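Local coordinates for probable leucine/isoleucine/valine-binding protein (PDB 4KV7) that probably binds leucine, isoleucine, valine or related amino acids as a two-lobed periplasmic solute-binding protein, although its function has not been established, at residues H39-L42 / A43-E47; V223-Y226 / E227-S230; A253-L256 / Q257-L260; P281-R284 / E285-A289; D292-P295 / E296-L299. The protein carries 1 engineered substitution. All coordinates share one frame; numbering follows the deposited sequence. Where two conformers were deposited one is given.

How the contacts relate
All five contacts are local, between residues a helical turn or a tight turn apart, and they follow one another along the chain without nesting or crossing. Contact 1 lies on helix 31-50 of the N-terminal lobe. Contact 2 opens helix 226-238 after strand 219-223 of the second lobe. Contact 3, on helix 253-260, packs directly against it, with centres about 10 Å apart. The chain then returns to the first lobe, where contact 4 starts helix 281-293 and contact 5 closes it with a beta turn. Contacts 4 and 5 both touch contact 1, tying helix 281-293 to helix 31-50; contacts 1 and 2 stay about 27 Å apart, centre to centre.

Contact 1: residues H39-L42 / A43-E47; sequences HGIL and AAFDE
Ile-41 lays its CG2 methyl over one face of the Phe-45 ring, one helical turn further on. The methyl sits 3.9 Å from the ring centroid, Ile-41 CG2 standing only 15° off the ring normal, a CH-pi contact displaced toward the rim. The nearest ring atom is Phe-45 CZ, 3.8 Å from Ile-41 CG2; the two side chains run side by side, pointing the same way. The ring leans back over the preceding turn because Phe-45 CG stands opposite its own carbonyl carbon (chi1 -75°), which also brings Phe-45 CG within 3.5 Å of Ile-41 O. That oxygen already accepts the backbone bond from Phe-45 N at 2.9 Å. The next bond in the series, Asp-46 N to Leu-42 O, measures 2.8 Å. Putting an alanine in place of Phe-45 would probably open a gap beside Ile-41 CG2 and strip the packing from Leu-59 and Leu-313. Elsewhere on the helix the short side chains of Ala-43 and Ala-44 meet different neighbours: Ala-43 touches Met-290 of helix 281-293, and Ala-44 touches Tyr-307 of helix 301-319. The helix thus has an apolar side against strand 57-65 and another against two later helices, as expected for the connecting helix of a beta-alpha-beta unit, here strand 16-24, helix 31-50 and strand 57-65 of the N-terminal lobe.

Contact 2: residues V223-Y226 / E227-S230; sequences VGTY and EPCS
The Tyr-226 ring is approached at a slant by Glu-227 N, neither squarely over a face nor at an edge, with Tyr-226 CD2 3.3 Å from that nitrogen. The Ala-255 methyl, from helix 253-260, covers the CG end of the ring from the opposite side. The phenol takes its position because Tyr-226 CG is wedged between its backbone N and carbonyl carbon (chi1 55°). At its far end the hydroxyl, Tyr-226 OH, hydrogen-bonds to Glu-32 N in the other lobe. Ser-230 N donates to Tyr-226 O at 2.9 Å; in one of two conformers Ser-230 OG also donates to Tyr-226 O, at 2.8 Å and from the opposite face of the carbonyl plane. Thr-225 holds the N-cap position, yet its side chain makes no capping bond, consistent with Pro-228, three residues on, having no N-H to offer; Thr-225 OG1 instead packs 3.1 Å from Pro-228 CD. The Thr-225 carbonyl does start the helix, accepting from Cys-229 N at 3.0 Å almost in line with its C=O bond. Cys-229 SG turns back toward Gly-224, lying 3.9 Å from Gly-224 CA. This strand-to-helix junction carries the chain from strand 219-223, which runs parallel between strands 159-164 and 244-247, into helix 226-238, and the helix packs beside helix 253-260.

Contact 3: residues A253-L256 / Q257-L260; sequences ADAL and QRSL
Leu-256 CG swings opposite its backbone N (chi1 -179°) and Leu-260 CG opposite its carbonyl carbon (chi1 -76°), and these two settings line up the leucine side chains along one flank of the helix, pointing the same way. Helix 253-260 is the connecting element of a beta-alpha-beta unit in the second lobe, between strands 244-247 and 268-271. The leucines meet through their methyls, Leu-256 CD1 to Leu-260 CD1 at 3.8 Å, and both rest on Ile-267 just ahead of the following strand. Arg-258 leaves from another flank. Its chain bends about the CG-CD bond, away from a staggered setting, folding the guanidinium back over the preceding turn. One face of that group lies on Ala-255, with Arg-258 NH2 3.6 Å from Ala-255 CA and Arg-258 NH1 4.0 Å from Ala-255 CB. This is packing of a flat cation on backbone and methyl, not a salt bridge: Asp-254 OD1 stays 6.3 Å from Arg-258 NH2. Asp-254 instead uses OD2 to accept from Phe-301 N, while Glu-32 of the other lobe forms a long, weak ion pair with Arg-258. The Gln-257 amide is held by its NE2, which donates to Ser-369 O. A water approaches Gln-257 OE1 at 2.5 Å, an unusually short distance whose detail is doubtful. The same water donates to Ala-253 O at 3.0 Å, and this carbonyl therefore receives both the water and the backbone N-H of Gln-257.

Contact 4: residues P281-R284 / E285-A289; sequences PLVR and EYRDA
Tyr-286 N donates to Leu-282 O at 2.8 Å, a fairly straight bond (159° at the hydrogen) in the opening turns of helix 281-293. The next carbonyl, Val-283 O, lies at the edge of the Tyr-286 ring and in its plane, 3.9 Å from Tyr-286 CD2, while also accepting from Arg-287 N. The phenol end is held outside this helix, Tyr-286 OH bonding to Ser-303 and to the backbone of Ser-300. Arg-287 doubles back: a bend at chi3 (-64°) carries its guanidinium alongside the preceding turn, where Arg-287 NH1 comes 3.5 Å from Val-283 CG1. One face of the group looks toward Arg-284 CA, and Arg-284 CG lies 3.9 Å from Arg-287 NH2. The two guanidinium planes are nearly perpendicular, 88° apart, and their charged ends do not meet. NH1 of Arg-287 is occupied by the carbonyls of Ser-278 and Phe-276, just ahead of the helix. Glu-285 also reaches back toward the start of the helix, from another flank, its CG 3.3 Å from Pro-281 O, and OE1 forms a salt bridge with Arg-311. An alanine in its place would probably leave Arg-311 without this charged mate and uncover the Pro-281 carbonyl beside it. A carboxylate so near the start of a helix would also be expected to sit favourably in the helix dipole. The arrangement is that of an N-terminal helical turn, with Glu-285 and Tyr-286 applied to helix 301-319 in a packed helix pair, where Ala-289 also touches Tyr-307.

Contact 5: residues D292-P295 / E296-L299; sequences DYDP and ELPL
Asp-294 and Leu-297 cross at about a right angle at the two ends of a type I beta turn that follows helix 281-293. The leucine branch point lies across the carboxylate, with Leu-297 CG 3.5 Å from Asp-294 OD2, and the methyl Leu-297 CD1 reaches on to the ring of Tyr-293. This second approach is slanted, neither face-on nor edge-on, and Leu-297 CD1 comes 3.6 Å from Tyr-293 CE2. Tyr-293 points the way it does because CG stands opposite its backbone N (chi1 165°), directing the phenol toward helix 31-50. There the hydroxyl Tyr-293 OH pairs with His-39 ND1 in a hydrogen bond, and Leu-297 packs on the same imidazole. Asp-294 also meets Glu-296 at about a right angle. Its OD1 accepts from Glu-296 N at 3.0 Å, an Asx turn laid over the beta turn, with the donor well above the carboxylate plane (44° out of it). The Glu-296 carboxylate is turned 57° against that of Asp-294 and kept apart from it, Asp-294 OD1 and Glu-296 OE2 being 5.3 Å distant. The turn itself is closed by Leu-297 N donating to Asp-294 O at 3.2 Å, again from above the carbonyl plane. A water lies 2.8 Å from both Asp-294 O and Leu-297 O.

Contact 1: residues H39-L42 / A43-E47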
loop_
_atom_site.group_PDB
_atom_site.type_symbol
_atom_site.label_atom_id
_atom_site.label_comp_id
_atom_site.label_asym_id
_atom_site.label_seq_id
_atom_site.Cartn_x
_atom_site.Cartn_y
_atom_site.Cartn_z
ATOM N N HIS A 39 -11.808 5.639 0.644
ATOM C CA HIS A 39 -13.031 4.957 1.049
ATOM C C HIS A 39 -12.835 4.113 2.308
ATOM O O HIS A 39 -13.717 4.068 3.167
ATOM C CB HIS A 39 -13.584 4.084 -0.073
ATOM C CG HIS A 39 -14.267 4.850 -1.160
ATOM N ND1 HIS A 39 -15.119 5.903 -0.908
ATOM C CD2 HIS A 39 -14.243 4.696 -2.505
ATOM C CE1 HIS A 39 -15.583 6.371 -2.054
ATOM N NE2 HIS A 39 -15.074 5.651 -3.036
ATOM N N GLY A 40 -11.712 3.407 2.405
ATOM C CA GLY A 40 -11.461 2.581 3.578
ATOM C C GLY A 40 -11.376 3.400 4.853
ATOM O O GLY A 40 -11.963 3.037 5.878
ATOM N N ILE A 41 -10.646 4.510 4.789
ATOM C CA ILE A 41 -10.559 5.422 5.924
ATOM C C ILE A 41 -11.943 5.971 6.277
ATOM O O ILE A 41 -12.336 6.010 7.448
ATOM C CB ILE A 41 -9.581 6.583 5.622
ATOM C CG1 ILE A 41 -8.143 6.070 5.570
ATOM C CG2 ILE A 41 -9.732 7.715 6.646
ATOM C CD1 ILE A 41 -7.523 5.893 6.923
ATOM N N LEU A 42 -12.690 6.402 5.269
ATOM C CA LEU A 42 -14.002 6.969 5.536
ATOM C C LEU A 42 -14.981 5.941 6.082
ATOM O O LEU A 42 -15.830 6.271 6.907
ATOM C CB LEU A 42 -14.564 7.648 4.289
ATOM C CG LEU A 42 -13.842 8.930 3.863
ATOM C CD1 LEU A 42 -14.407 9.456 2.554
ATOM C CD2 LEU A 42 -13.933 10.003 4.952
ATOM N N ALA A 43 -14.858 4.690 5.652
ATOM C CA ALA A 43 -15.712 3.642 6.201
ATOM C C ALA A 43 -15.390 3.425 7.683
ATOM O O ALA A 43 -16.291 3.235 8.507
ATOM C CB ALA A 43 -15.555 2.349 5.424
ATOM N N ALA A 44 -14.100 3.466 8.020
ATOM C CA ALA A 44 -13.688 3.373 9.425
ATOM C C ALA A 44 -14.232 4.557 10.230
ATOM O O ALA A 44 -14.712 4.393 11.348
ATOM C CB ALA A 44 -12.175 3.292 9.544
ATOM N N PHE A 45 -14.155 5.755 9.660
ATOM C CA PHE A 45 -14.655 6.930 10.367
ATOM C C PHE A 45 -16.173 6.849 10.533
ATOM O O PHE A 45 -16.699 7.209 11.574
ATOM C CB PHE A 45 -14.280 8.218 9.628
ATOM C CG PHE A 45 -12.827 8.629 9.760
ATOM C CD1 PHE A 45 -11.889 7.835 10.415
ATOM C CD2 PHE A 45 -12.406 9.839 9.209
ATOM C CE1 PHE A 45 -10.564 8.256 10.527
ATOM C CE2 PHE A 45 -11.092 10.253 9.321
ATOM C CZ PHE A 45 -10.171 9.460 9.973
ATOM N N ASP A 46 -16.868 6.373 9.498
ATOM C CA ASP A 46 -18.317 6.178 9.550
ATOM C C ASP A 46 -18.719 5.230 10.673
ATOM O O ASP A 46 -19.666 5.485 11.424
ATOM C CB ASP A 46 -18.807 5.640 8.200
ATOM C CG ASP A 46 -20.311 5.618 8.087
ATOM O OD1 ASP A 46 -20.912 6.714 8.078
ATOM O OD2 ASP A 46 -20.895 4.515 7.998
ATOM N N GLU A 47 -17.983 4.130 10.780
ATOM C CA GLU A 47 -18.231 3.149 11.821
ATOM C C GLU A 47 -17.987 3.734 13.208
ATOM O O GLU A 47 -18.770 3.502 14.137
ATOM C CB GLU A 47 -17.339 1.928 11.616
ATOM C CG GLU A 47 -17.466 0.926 12.740
ATOM C CD GLU A 47 -16.508 -0.234 12.607
ATOM O OE1 GLU A 47 -15.464 -0.053 11.962
ATOM O OE2 GLU A 47 -16.807 -1.321 13.148
#

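Contact 2: residues V223-Y226 / E227-S230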
loop_
_atom_site.group_PDB
_atom_site.type_symbol
_atom_site.label_atom_id
_atom_site.label_comp_id
_atom_site.label_asym_id
_atom_site.label_seq_id
_atom_site.Cartn_x
_atom_site.Cartn_y
_atom_site.Cartn_z
ATOM N N VAL A 223 6.914 -4.091 -10.062
ATOM C CA VAL A 223 6.908 -3.016 -9.081
ATOM C C VAL A 223 6.374 -1.786 -9.813
ATOM O O VAL A 223 7.123 -0.908 -10.241
ATOM C CB VAL A 223 8.324 -2.775 -8.491
ATOM C CG1 VAL A 223 8.248 -1.785 -7.353
ATOM C CG2 VAL A 223 8.964 -4.088 -8.022
ATOM N N GLY A 224 5.058 -1.768 -9.994
ATOM C CA GLY A 224 4.421 -0.765 -10.812
ATOM C C GLY A 224 3.006 -0.512 -10.364
ATOM O O GLY A 224 2.656 -0.819 -9.228
ATOM N N THR A 225 2.196 0.079 -11.238
ATOM C CA THR A 225 0.776 0.271 -10.969
ATOM C C THR A 225 -0.051 -0.515 -11.983
ATOM O O THR A 225 0.465 -0.966 -13.014
ATOM C CB THR A 225 0.385 1.746 -11.025
ATOM O OG1 THR A 225 0.765 2.278 -12.298
ATOM C CG2 THR A 225 1.083 2.522 -9.894
ATOM N N TYR A 226 -1.344 -0.650 -11.706
ATOM C CA TYR A 226 -2.201 -1.535 -12.478
ATOM C C TYR A 226 -2.244 -1.240 -13.968
ATOM O O TYR A 226 -2.252 -2.175 -14.767
ATOM C CB TYR A 226 -3.615 -1.622 -11.890
ATOM C CG TYR A 226 -4.311 -0.294 -11.711
ATOM C CD1 TYR A 226 -4.181 0.420 -10.519
ATOM C CD2 TYR A 226 -5.124 0.232 -12.708
ATOM C CE1 TYR A 226 -4.825 1.635 -10.337
ATOM C CE2 TYR A 226 -5.770 1.445 -12.529
ATOM C CZ TYR A 226 -5.620 2.139 -11.340
ATOM O OH TYR A 226 -6.232 3.341 -11.121
ATOM N N GLU A 227 -2.292 0.027 -14.375
ATOM C CA GLU A 227 -2.396 0.327 -15.804
ATOM C C GLU A 227 -1.176 -0.155 -16.615
ATOM O O GLU A 227 -1.337 -0.937 -17.560
ATOM C CB GLU A 227 -2.700 1.805 -16.093
ATOM C CG GLU A 227 -2.938 2.021 -17.584
ATOM C CD GLU A 227 -2.777 3.460 -18.076
ATOM O OE1 GLU A 227 -2.059 4.260 -17.429
ATOM O OE2 GLU A 227 -3.330 3.757 -19.154
ATOM N N PRO A 228 0.037 0.304 -16.265
ATOM C CA PRO A 228 1.184 -0.161 -17.043
ATOM C C PRO A 228 1.443 -1.650 -16.852
ATOM O O PRO A 228 1.884 -2.295 -17.805
ATOM C CB PRO A 228 2.347 0.694 -16.515
ATOM C CG PRO A 228 1.914 1.140 -15.172
ATOM C CD PRO A 228 0.437 1.317 -15.271
ATOM N N CYS A 229 1.174 -2.202 -15.674
ATOM C CA CYS A 229 1.373 -3.634 -15.484
ATOM C C CYS A 229 0.418 -4.455 -16.341
ATOM O O CYS A 229 0.811 -5.480 -16.915
ATOM C CB CYS A 229 1.264 -4.006 -14.009
ATOM S SG CYS A 229 2.681 -3.421 -13.043
ATOM N N SER A 230 -0.823 -3.996 -16.473
ATOM C CA SER A 230 -1.785 -4.685 -17.324
ATOM C C SER A 230 -1.333 -4.667 -18.772
ATOM O O SER A 230 -1.417 -5.677 -19.478
ATOM C CB SER A 230 -3.163 -4.036 -17.236
ATOM O OG SER A 230 -3.728 -4.215 -15.959
#

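Contact 3: residues A253-L256 / Q257-L260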
loop_
_atom_site.group_PDB
_atom_site.type_symbol
_atom_site.label_atom_id
_atom_site.label_comp_id
_atom_site.label_asym_id
_atom_site.label_seq_id
_atom_site.Cartn_x
_atom_site.Cartn_y
_atom_site.Cartn_z
ATOM N N ALA A 253 -4.149 -5.265 -6.993
ATOM C CA ALA A 253 -4.495 -6.557 -7.581
ATOM C C ALA A 253 -5.932 -6.600 -8.064
ATOM O O ALA A 253 -6.235 -7.274 -9.041
ATOM C CB ALA A 253 -4.231 -7.682 -6.588
ATOM N N ASP A 254 -6.819 -5.892 -7.381
ATOM C CA ASP A 254 -8.212 -5.878 -7.805
ATOM C C ASP A 254 -8.382 -5.112 -9.113
ATOM O O ASP A 254 -9.055 -5.576 -10.030
ATOM C CB ASP A 254 -9.092 -5.332 -6.689
ATOM C CG ASP A 254 -9.031 -6.200 -5.451
ATOM O OD1 ASP A 254 -9.522 -7.342 -5.525
ATOM O OD2 ASP A 254 -8.482 -5.748 -4.417
ATOM N N ALA A 255 -7.725 -3.965 -9.214
ATOM C CA ALA A 255 -7.755 -3.201 -10.458
ATOM C C ALA A 255 -7.059 -3.951 -11.595
ATOM O O ALA A 255 -7.492 -3.897 -12.752
ATOM C CB ALA A 255 -7.129 -1.845 -10.264
ATOM N N LEU A 256 -5.981 -4.647 -11.269
ATOM C CA LEU A 256 -5.252 -5.422 -12.257
ATOM C C LEU A 256 -6.127 -6.526 -12.835
ATOM O O LEU A 256 -6.188 -6.718 -14.056
ATOM C CB LEU A 256 -4.014 -6.024 -11.601
ATOM C CG LEU A 256 -3.102 -6.857 -12.500
ATOM C CD1 LEU A 256 -2.334 -5.982 -13.483
ATOM C CD2 LEU A 256 -2.141 -7.667 -11.656
ATOM N N GLN A 257 -6.838 -7.240 -11.966
ATOM C CA GLN A 257 -7.708 -8.321 -12.411
ATOM C C GLN A 257 -8.852 -7.790 -13.271
ATOM O O GLN A 257 -9.218 -8.399 -14.276
ATOM C CB GLN A 257 -8.255 -9.118 -11.224
ATOM C CG GLN A 257 -9.201 -10.235 -11.658
ATOM C CD GLN A 257 -9.516 -11.222 -10.554
ATOM O OE1 GLN A 257 -9.503 -10.877 -9.371
ATOM N NE2 GLN A 257 -9.798 -12.466 -10.937
ATOM N N ARG A 258 -9.413 -6.649 -12.882
ATOM C CA ARG A 258 -10.507 -6.040 -13.628
ATOM C C ARG A 258 -10.055 -5.656 -15.035
ATOM O O ARG A 258 -10.794 -5.839 -16.001
ATOM C CB ARG A 258 -11.040 -4.815 -12.878
ATOM C CG ARG A 258 -12.259 -4.140 -13.472
ATOM C CD ARG A 258 -12.647 -2.932 -12.617
ATOM N NE ARG A 258 -12.218 -3.102 -11.226
ATOM C CZ ARG A 258 -11.417 -2.262 -10.573
ATOM N NH1 ARG A 258 -10.952 -1.173 -11.174
ATOM N NH2 ARG A 258 -11.083 -2.510 -9.315
ATOM N N SER A 259 -8.843 -5.131 -15.155
ATOM C CA SER A 259 -8.330 -4.710 -16.453
ATOM C C SER A 259 -8.005 -5.894 -17.356
ATOM O O SER A 259 -8.283 -5.864 -18.556
ATOM C CB SER A 259 -7.084 -3.840 -16.271
ATOM O OG SER A 259 -6.546 -3.492 -17.539
ATOM N N LEU A 260 -7.414 -6.935 -16.780
ATOM C CA LEU A 260 -6.911 -8.053 -17.572
ATOM C C LEU A 260 -7.910 -9.167 -17.824
ATOM O O LEU A 260 -7.757 -9.926 -18.783
ATOM C CB LEU A 260 -5.678 -8.660 -16.907
ATOM C CG LEU A 260 -4.389 -7.862 -17.049
ATOM C CD1 LEU A 260 -3.304 -8.497 -16.199
ATOM C CD2 LEU A 260 -3.967 -7.798 -18.503
HETATM O O HOH W 1 -7.638 -9.800 -8.072
#

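Contact 4: residues P281-R284 / E285-A289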
loop_
_atom_site.group_PDB
_atom_site.type_symbol
_atom_site.label_atom_id
_atom_site.label_comp_id
_atom_site.label_asym_id
_atom_site.label_seq_id
_atom_site.Cartn_x
_atom_site.Cartn_y
_atom_site.Cartn_z
ATOM N N PRO A 281 -11.814 -11.591 12.483
ATOM C CA PRO A 281 -12.753 -10.603 13.040
ATOM C C PRO A 281 -12.625 -9.201 12.438
ATOM O O PRO A 281 -13.641 -8.567 12.157
ATOM C CB PRO A 281 -12.413 -10.599 14.536
ATOM C CG PRO A 281 -11.900 -11.981 14.789
ATOM C CD PRO A 281 -11.133 -12.361 13.543
ATOM N N LEU A 282 -11.408 -8.719 12.225
ATOM C CA LEU A 282 -11.232 -7.393 11.634
ATOM C C LEU A 282 -11.828 -7.328 10.242
ATOM O O LEU A 282 -12.438 -6.322 9.863
ATOM C CB LEU A 282 -9.754 -7.001 11.557
ATOM C CG LEU A 282 -9.462 -5.625 10.933
ATOM C CD1 LEU A 282 -8.222 -5.047 11.540
ATOM C CD2 LEU A 282 -9.303 -5.662 9.399
ATOM N N VAL A 283 -11.623 -8.383 9.464
ATOM C CA VAL A 283 -12.108 -8.385 8.090
ATOM C C VAL A 283 -13.629 -8.417 8.040
ATOM O O VAL A 283 -14.227 -7.744 7.202
ATOM C CB VAL A 283 -11.482 -9.513 7.254
ATOM C CG1 VAL A 283 -12.021 -9.475 5.839
ATOM C CG2 VAL A 283 -9.965 -9.381 7.239
ATOM N N ARG A 284 -14.263 -9.162 8.937
ATOM C CA ARG A 284 -15.723 -9.153 9.002
ATOM C C ARG A 284 -16.230 -7.753 9.353
ATOM O O ARG A 284 -17.228 -7.283 8.807
ATOM C CB ARG A 284 -16.234 -10.178 10.015
ATOM C CG ARG A 284 -15.772 -11.590 9.725
ATOM C CD ARG A 284 -16.477 -12.603 10.604
ATOM N NE ARG A 284 -16.295 -12.346 12.033
ATOM C CZ ARG A 284 -16.321 -13.289 12.978
ATOM N NH1 ARG A 284 -16.505 -14.559 12.658
ATOM N NH2 ARG A 284 -16.167 -12.964 14.255
ATOM N N GLU A 285 -15.514 -7.076 10.246
ATOM C CA GLU A 285 -15.842 -5.709 10.638
ATOM C C GLU A 285 -15.657 -4.728 9.475
ATOM O O GLU A 285 -16.461 -3.819 9.277
ATOM C CB GLU A 285 -15.019 -5.305 11.870
ATOM C CG GLU A 285 -15.510 -5.979 13.160
ATOM C CD GLU A 285 -14.473 -6.033 14.277
ATOM O OE1 GLU A 285 -13.315 -5.627 14.078
ATOM O OE2 GLU A 285 -14.829 -6.504 15.374
ATOM N N TYR A 286 -14.598 -4.915 8.703
ATOM C CA TYR A 286 -14.397 -4.168 7.469
ATOM C C TYR A 286 -15.589 -4.335 6.538
ATOM O O TYR A 286 -16.108 -3.357 6.014
ATOM C CB TYR A 286 -13.114 -4.646 6.785
ATOM C CG TYR A 286 -13.025 -4.322 5.305
ATOM C CD1 TYR A 286 -12.782 -3.027 4.860
ATOM C CD2 TYR A 286 -13.161 -5.328 4.354
ATOM C CE1 TYR A 286 -12.689 -2.746 3.505
ATOM C CE2 TYR A 286 -13.073 -5.062 3.005
ATOM C CZ TYR A 286 -12.832 -3.773 2.578
ATOM O OH TYR A 286 -12.748 -3.542 1.224
ATOM N N ARG A 287 -16.037 -5.568 6.332
ATOM C CA ARG A 287 -17.136 -5.793 5.398
ATOM C C ARG A 287 -18.420 -5.132 5.889
ATOM O O ARG A 287 -19.158 -4.554 5.091
ATOM C CB ARG A 287 -17.361 -7.283 5.123
ATOM C CG ARG A 287 -16.220 -7.937 4.357
ATOM C CD ARG A 287 -16.665 -9.211 3.637
ATOM N NE ARG A 287 -17.081 -10.241 4.587
ATOM C CZ ARG A 287 -16.264 -11.129 5.141
ATOM N NH1 ARG A 287 -14.980 -11.133 4.831
ATOM N NH2 ARG A 287 -16.735 -12.015 6.007
ATOM N N ASP A 288 -18.683 -5.201 7.195
ATOM C CA ASP A 288 -19.868 -4.550 7.749
ATOM C C ASP A 288 -19.779 -3.040 7.573
ATOM O O ASP A 288 -20.766 -2.397 7.211
ATOM C CB ASP A 288 -20.026 -4.855 9.242
ATOM C CG ASP A 288 -20.431 -6.296 9.527
ATOM O OD1 ASP A 288 -20.967 -6.983 8.633
ATOM O OD2 ASP A 288 -20.237 -6.731 10.690
ATOM N N ALA A 289 -18.603 -2.475 7.839
ATOM C CA ALA A 289 -18.411 -1.032 7.735
ATOM C C ALA A 289 -18.588 -0.572 6.299
ATOM O O ALA A 289 -19.240 0.442 6.047
ATOM C CB ALA A 289 -17.050 -0.625 8.268
#

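Contact 5: residues D292-P295 / E296-L299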
loop_
_atom_site.group_PDB
_atom_site.type_symbol
_atom_site.label_atom_id
_atom_site.label_comp_id
_atom_site.label_asym_id
_atom_site.label_seq_id
_atom_site.Cartn_x
_atom_site.Cartn_y
_atom_site.Cartn_z
ATOM N N ASP A 292 -22.350 -0.685 5.233
ATOM C CA ASP A 292 -23.121 0.429 5.780
ATOM C C ASP A 292 -22.695 1.764 5.172
ATOM O O ASP A 292 -23.515 2.668 5.016
ATOM C CB ASP A 292 -22.985 0.493 7.303
ATOM C CG ASP A 292 -23.808 -0.569 8.017
ATOM O OD1 ASP A 292 -24.587 -1.287 7.349
ATOM O OD2 ASP A 292 -23.680 -0.668 9.257
ATOM N N TYR A 293 -21.415 1.889 4.841
ATOM C CA TYR A 293 -20.865 3.127 4.285
ATOM C C TYR A 293 -21.345 3.346 2.851
ATOM O O TYR A 293 -21.861 4.418 2.516
ATOM C CB TYR A 293 -19.332 3.088 4.383
ATOM C CG TYR A 293 -18.569 4.104 3.559
ATOM C CD1 TYR A 293 -18.543 5.450 3.917
ATOM C CD2 TYR A 293 -17.849 3.711 2.442
ATOM C CE1 TYR A 293 -17.828 6.375 3.165
ATOM C CE2 TYR A 293 -17.132 4.628 1.688
ATOM C CZ TYR A 293 -17.133 5.955 2.059
ATOM O OH TYR A 293 -16.425 6.874 1.328
ATOM N N ASP A 294 -21.195 2.327 2.012
ATOM C CA ASP A 294 -21.685 2.394 0.637
ATOM C C ASP A 294 -21.713 0.986 0.069
ATOM O O ASP A 294 -20.683 0.467 -0.349
ATOM C CB ASP A 294 -20.782 3.287 -0.223
ATOM C CG ASP A 294 -21.291 3.439 -1.654
ATOM O OD1 ASP A 294 -22.256 2.749 -2.031
ATOM O OD2 ASP A 294 -20.709 4.255 -2.404
ATOM N N PRO A 295 -22.901 0.368 0.035
ATOM C CA PRO A 295 -22.987 -1.024 -0.419
ATOM C C PRO A 295 -22.707 -1.209 -1.912
ATOM O O PRO A 295 -22.608 -2.345 -2.368
ATOM C CB PRO A 295 -24.437 -1.397 -0.103
ATOM C CG PRO A 295 -25.175 -0.099 -0.172
ATOM C CD PRO A 295 -24.220 0.910 0.409
ATOM N N GLU A 296 -22.582 -0.120 -2.669
ATOM C CA GLU A 296 -22.276 -0.253 -4.094
ATOM C C GLU A 296 -20.780 -0.392 -4.370
ATOM O O GLU A 296 -20.388 -0.803 -5.463
ATOM C CB GLU A 296 -22.846 0.916 -4.903
ATOM C CG GLU A 296 -24.322 1.194 -4.651
ATOM C CD GLU A 296 -25.223 -0.022 -4.848
ATOM O OE1 GLU A 296 -24.968 -0.838 -5.760
ATOM O OE2 GLU A 296 -26.202 -0.148 -4.085
ATOM N N LEU A 297 -19.940 -0.056 -3.392
ATOM C CA LEU A 297 -18.493 -0.148 -3.592
ATOM C C LEU A 297 -18.016 -1.580 -3.508
ATOM O O LEU A 297 -18.344 -2.285 -2.560
ATOM C CB LEU A 297 -17.727 0.660 -2.548
ATOM C CG LEU A 297 -17.966 2.162 -2.541
ATOM C CD1 LEU A 297 -17.247 2.783 -1.357
ATOM C CD2 LEU A 297 -17.515 2.809 -3.848
ATOM N N PRO A 298 -17.204 -2.014 -4.475
ATOM C CA PRO A 298 -16.604 -3.346 -4.381
ATOM C C PRO A 298 -15.567 -3.389 -3.273
ATOM O O PRO A 298 -14.916 -2.377 -2.995
ATOM C CB PRO A 298 -15.916 -3.509 -5.735
ATOM C CG PRO A 298 -15.576 -2.109 -6.137
ATOM C CD PRO A 298 -16.740 -1.278 -5.663
ATOM N N LEU A 299 -15.420 -4.542 -2.642
ATOM C CA LEU A 299 -14.352 -4.730 -1.667
ATOM C C LEU A 299 -13.007 -4.780 -2.387
ATOM O O LEU A 299 -12.946 -5.139 -3.564
ATOM C CB LEU A 299 -14.568 -6.019 -0.884
ATOM C CG LEU A 299 -15.917 -6.134 -0.174
ATOM C CD1 LEU A 299 -15.986 -7.431 0.608
ATOM C CD2 LEU A 299 -16.162 -4.928 0.727
HETATM O O HOH W 2 -19.122 -1.842 0.082
#